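Local atomic coordinates of soluble lytic murein transglycosylase (PDB entry 5OHU), a protein that cleaves the glycan strands of bacterial peptidoglycan as a lytic transglycosylase, in both exolytic and endolytic fashion, during cell-wall turnover in Pseudomonas aeruginosa. Residues K75-L86 against L98-R109. Residues are numbered along the deposited sequence; the frame is centred on the assembly and turned at random.
With PO4 (phosphate ion), chain C.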
# COMPACT_ATOMS: atom_id res chain seq x y z
N LYS A 75 -24.33 18.42 20.72
CA LYS A 75 -25.05 19.60 20.24
C LYS A 75 -25.42 20.54 21.38
O LYS A 75 -25.71 21.72 21.13
CB LYS A 75 -26.29 19.17 19.44
CG LYS A 75 -26.99 20.34 18.74
CD LYS A 75 -27.93 19.92 17.62
CE LYS A 75 -28.89 21.06 17.28
NZ LYS A 75 -30.02 20.61 16.43
N SER A 76 -25.38 20.08 22.63
CA SER A 76 -25.65 20.93 23.77
C SER A 76 -24.41 21.31 24.56
O SER A 76 -24.51 22.16 25.45
CB SER A 76 -26.64 20.24 24.71
OG SER A 76 -27.81 19.90 24.00
N ALA A 77 -23.26 20.72 24.28
CA ALA A 77 -22.10 20.92 25.14
C ALA A 77 -21.48 22.29 24.93
O ALA A 77 -21.38 22.78 23.80
CB ALA A 77 -21.06 19.82 24.89
N SER A 78 -21.04 22.92 26.02
CA SER A 78 -20.37 24.20 25.92
C SER A 78 -19.04 24.06 25.19
O SER A 78 -18.42 22.99 25.17
CB SER A 78 -20.11 24.77 27.31
OG SER A 78 -19.18 23.94 27.99
N ASN A 79 -18.59 25.18 24.59
CA ASN A 79 -17.23 25.25 24.05
C ASN A 79 -16.21 24.88 25.11
O ASN A 79 -15.23 24.17 24.83
CB ASN A 79 -16.92 26.65 23.53
CG ASN A 79 -17.60 26.99 22.23
OD1 ASN A 79 -18.50 26.28 21.77
ND2 ASN A 79 -17.19 28.10 21.63
N GLU A 80 -16.43 25.36 26.33
CA GLU A 80 -15.50 25.11 27.43
C GLU A 80 -15.30 23.62 27.67
O GLU A 80 -14.16 23.15 27.79
CB GLU A 80 -16.00 25.80 28.70
CG GLU A 80 -15.97 27.33 28.66
CD GLU A 80 -17.08 27.95 27.77
OE1 GLU A 80 -18.05 27.25 27.40
OE2 GLU A 80 -16.99 29.17 27.47
N GLU A 81 -16.39 22.87 27.74
CA GLU A 81 -16.27 21.44 28.02
C GLU A 81 -15.59 20.71 26.88
O GLU A 81 -14.70 19.90 27.10
CB GLU A 81 -17.64 20.83 28.31
CG GLU A 81 -17.53 19.42 28.84
CD GLU A 81 -18.88 18.77 29.10
OE1 GLU A 81 -19.92 19.44 28.90
OE2 GLU A 81 -18.89 17.59 29.50
N VAL A 82 -16.01 20.99 25.64
CA VAL A 82 -15.41 20.29 24.49
C VAL A 82 -13.93 20.62 24.38
O VAL A 82 -13.09 19.73 24.23
CB VAL A 82 -16.15 20.64 23.19
CG1 VAL A 82 -15.51 19.90 22.01
CG2 VAL A 82 -17.62 20.30 23.29
N GLU A 83 -13.60 21.92 24.44
CA GLU A 83 -12.20 22.32 24.36
C GLU A 83 -11.39 21.62 25.43
O GLU A 83 -10.29 21.10 25.17
CB GLU A 83 -12.10 23.83 24.51
CG GLU A 83 -12.51 24.59 23.28
CD GLU A 83 -12.64 26.07 23.53
OE1 GLU A 83 -12.43 26.50 24.69
OE2 GLU A 83 -12.94 26.82 22.56
N ARG A 84 -11.94 21.56 26.64
CA ARG A 84 -11.29 20.85 27.73
C ARG A 84 -11.07 19.38 27.39
O ARG A 84 -9.99 18.83 27.64
CB ARG A 84 -12.11 21.00 29.01
CG ARG A 84 -11.63 20.16 30.15
CD ARG A 84 -12.48 20.43 31.36
NE ARG A 84 -11.99 19.67 32.50
CZ ARG A 84 -12.47 18.48 32.85
NH1 ARG A 84 -13.46 17.98 32.13
NH2 ARG A 84 -11.97 17.82 33.90
N PHE A 85 -12.06 18.73 26.79
CA PHE A 85 -11.88 17.32 26.45
C PHE A 85 -10.82 17.15 25.37
O PHE A 85 -9.98 16.24 25.45
CB PHE A 85 -13.20 16.72 26.00
CG PHE A 85 -13.14 15.23 25.85
CD1 PHE A 85 -12.77 14.65 24.64
CD2 PHE A 85 -13.42 14.41 26.93
CE1 PHE A 85 -12.70 13.27 24.51
CE2 PHE A 85 -13.37 13.04 26.81
CZ PHE A 85 -13.01 12.46 25.60
N LEU A 86 -10.84 17.99 24.34
CA LEU A 86 -9.81 17.89 23.31
C LEU A 86 -8.45 18.30 23.84
O LEU A 86 -7.42 17.80 23.36
CB LEU A 86 -10.19 18.75 22.10
CG LEU A 86 -11.51 18.37 21.43
CD1 LEU A 86 -11.94 19.51 20.54
CD2 LEU A 86 -11.36 17.09 20.62
N LEU A 98 -14.63 13.19 16.86
CA LEU A 98 -15.20 14.22 17.72
C LEU A 98 -14.93 15.61 17.15
O LEU A 98 -15.80 16.49 17.21
CB LEU A 98 -14.66 14.09 19.14
CG LEU A 98 -15.01 15.21 20.14
CD1 LEU A 98 -16.51 15.45 20.21
CD2 LEU A 98 -14.44 14.94 21.52
N LYS A 99 -13.73 15.84 16.61
CA LYS A 99 -13.45 17.18 16.09
C LYS A 99 -14.25 17.45 14.83
O LYS A 99 -14.76 18.57 14.64
CB LYS A 99 -11.96 17.36 15.80
CG LYS A 99 -11.06 17.24 17.03
CD LYS A 99 -9.61 17.65 16.70
CE LYS A 99 -9.51 19.16 16.38
NZ LYS A 99 -8.08 19.66 16.28
N LEU A 100 -14.39 16.44 13.97
CA LEU A 100 -15.21 16.59 12.78
C LEU A 100 -16.63 17.02 13.14
O LEU A 100 -17.14 18.02 12.62
CB LEU A 100 -15.24 15.27 12.01
CG LEU A 100 -16.20 15.22 10.83
CD1 LEU A 100 -15.79 16.20 9.77
CD2 LEU A 100 -16.27 13.78 10.27
N ARG A 101 -17.25 16.30 14.07
CA ARG A 101 -18.63 16.59 14.46
C ARG A 101 -18.75 17.96 15.11
O ARG A 101 -19.66 18.73 14.79
CB ARG A 101 -19.10 15.51 15.42
CG ARG A 101 -19.64 14.34 14.72
CD ARG A 101 -19.51 13.13 15.56
NE ARG A 101 -19.79 11.97 14.74
CZ ARG A 101 -19.65 10.72 15.14
NH1 ARG A 101 -19.20 10.48 16.36
NH2 ARG A 101 -19.93 9.73 14.30
N TRP A 102 -17.85 18.28 16.04
CA TRP A 102 -17.91 19.57 16.70
C TRP A 102 -17.66 20.72 15.72
O TRP A 102 -18.44 21.68 15.68
CB TRP A 102 -16.92 19.61 17.84
CG TRP A 102 -17.05 20.79 18.68
CD1 TRP A 102 -18.19 21.27 19.24
CD2 TRP A 102 -15.99 21.66 19.09
NE1 TRP A 102 -17.91 22.41 19.96
CE2 TRP A 102 -16.57 22.67 19.88
CE3 TRP A 102 -14.62 21.70 18.83
CZ2 TRP A 102 -15.82 23.69 20.45
CZ3 TRP A 102 -13.87 22.71 19.40
CH2 TRP A 102 -14.47 23.69 20.20
N LEU A 103 -16.60 20.63 14.91
CA LEU A 103 -16.29 21.70 13.96
C LEU A 103 -17.45 21.93 12.99
O LEU A 103 -17.73 23.07 12.60
CB LEU A 103 -14.99 21.41 13.19
CG LEU A 103 -13.62 21.69 13.86
CD1 LEU A 103 -13.21 23.13 13.75
CD2 LEU A 103 -13.64 21.34 15.33
N ARG A 104 -18.14 20.85 12.61
CA ARG A 104 -19.36 20.97 11.82
C ARG A 104 -20.41 21.81 12.55
O ARG A 104 -20.95 22.78 11.99
CB ARG A 104 -19.87 19.55 11.54
CG ARG A 104 -20.90 19.38 10.48
CD ARG A 104 -21.40 17.93 10.51
NE ARG A 104 -20.56 17.00 9.76
CZ ARG A 104 -20.33 15.74 10.13
NH1 ARG A 104 -20.86 15.27 11.26
NH2 ARG A 104 -19.57 14.95 9.38
N LEU A 105 -20.69 21.48 13.81
CA LEU A 105 -21.57 22.33 14.61
C LEU A 105 -21.08 23.78 14.65
O LEU A 105 -21.87 24.72 14.45
CB LEU A 105 -21.68 21.78 16.03
CG LEU A 105 -22.45 20.45 16.16
CD1 LEU A 105 -22.46 20.00 17.61
CD2 LEU A 105 -23.89 20.58 15.63
N LEU A 106 -19.79 24.00 14.92
CA LEU A 106 -19.30 25.37 15.07
C LEU A 106 -19.52 26.17 13.80
O LEU A 106 -19.88 27.36 13.85
CB LEU A 106 -17.81 25.37 15.43
CG LEU A 106 -17.39 24.75 16.75
CD1 LEU A 106 -15.89 24.70 16.81
CD2 LEU A 106 -18.00 25.57 17.93
N ALA A 107 -19.28 25.54 12.65
CA ALA A 107 -19.48 26.21 11.38
C ALA A 107 -20.96 26.48 11.13
O ALA A 107 -21.33 27.57 10.68
CB ALA A 107 -18.89 25.36 10.25
N ASP A 108 -21.83 25.50 11.43
CA ASP A 108 -23.26 25.71 11.23
C ASP A 108 -23.79 26.86 12.09
O ASP A 108 -24.77 27.50 11.71
CB ASP A 108 -24.02 24.42 11.52
CG ASP A 108 -23.64 23.27 10.56
OD1 ASP A 108 -23.04 23.54 9.50
OD2 ASP A 108 -23.97 22.10 10.86
N ARG A 109 -23.13 27.18 13.21
CA ARG A 109 -23.56 28.27 14.06
C ARG A 109 -22.90 29.60 13.73
O ARG A 109 -23.19 30.60 14.41
CB ARG A 109 -23.24 28.00 15.54
CG ARG A 109 -23.61 26.67 16.10
CD ARG A 109 -23.08 26.63 17.53
NE ARG A 109 -23.43 25.35 18.15
CZ ARG A 109 -22.68 24.70 19.03
NH1 ARG A 109 -21.51 25.20 19.42
NH2 ARG A 109 -23.14 23.55 19.52
P PO4 C . -8.96 19.45 34.54
O1 PO4 C . -9.64 18.11 34.42
O2 PO4 C . -9.27 20.27 33.32
O3 PO4 C . -7.47 19.26 34.68
O4 PO4 C . -9.54 20.16 35.73
O HOH W 1 -19.51 23.95 21.70
O HOH W 2 -21.85 22.08 21.03
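Trp102 is a knob in a hole on the surface of helix 79-88, its broad indole filling the space among Asn79, Val82, Glu83 and Leu86 while still offering an N-H at its edge. With CG anti to the backbone N (chi1 -171°), the ring extends across the interface and lies against Val82, whose CG1 sits over one face, 3.6 Å from the centroid of the five-membered ring, a CH-pi contact. The opposite face is covered by Leu106 CD1 from its own helix, so a branched aliphatic group packs on each side of the flat ring. Forked Leu86 serves two partners at once: CD1 approaches Trp102 CE3 obliquely at 3.9 Å, while CD2 reaches Lys99 CG at 3.6 Å. Farther along, Leu98 CD2 meets Phe85 CD1 at 3.6 Å, and Phe85 carries the apolar packing on to Ala66 and Leu70 of helix 62-72. Segments 79-86 and 98-108 run roughly antiparallel, their axes at 154°, in successive helices of the superhelical ring of the Slt70-like fold. Toward the start of helix 79-88, Leu105 CD1 packs on Lys75 CA at 3.7 Å, and polar groups at the indole edge are bridged by water. One water, in the indole plane, accepts from Trp102 NE1 at 2.8 Å and from Arg109 NH1. The Asn79 amide, perpendicular to the ring, suits a double role: OD1 accepts from this water, ND2 bonds to Asp111. A second water links extended Arg109, through NH2, to Ala77 O in the turn before helix 79-88.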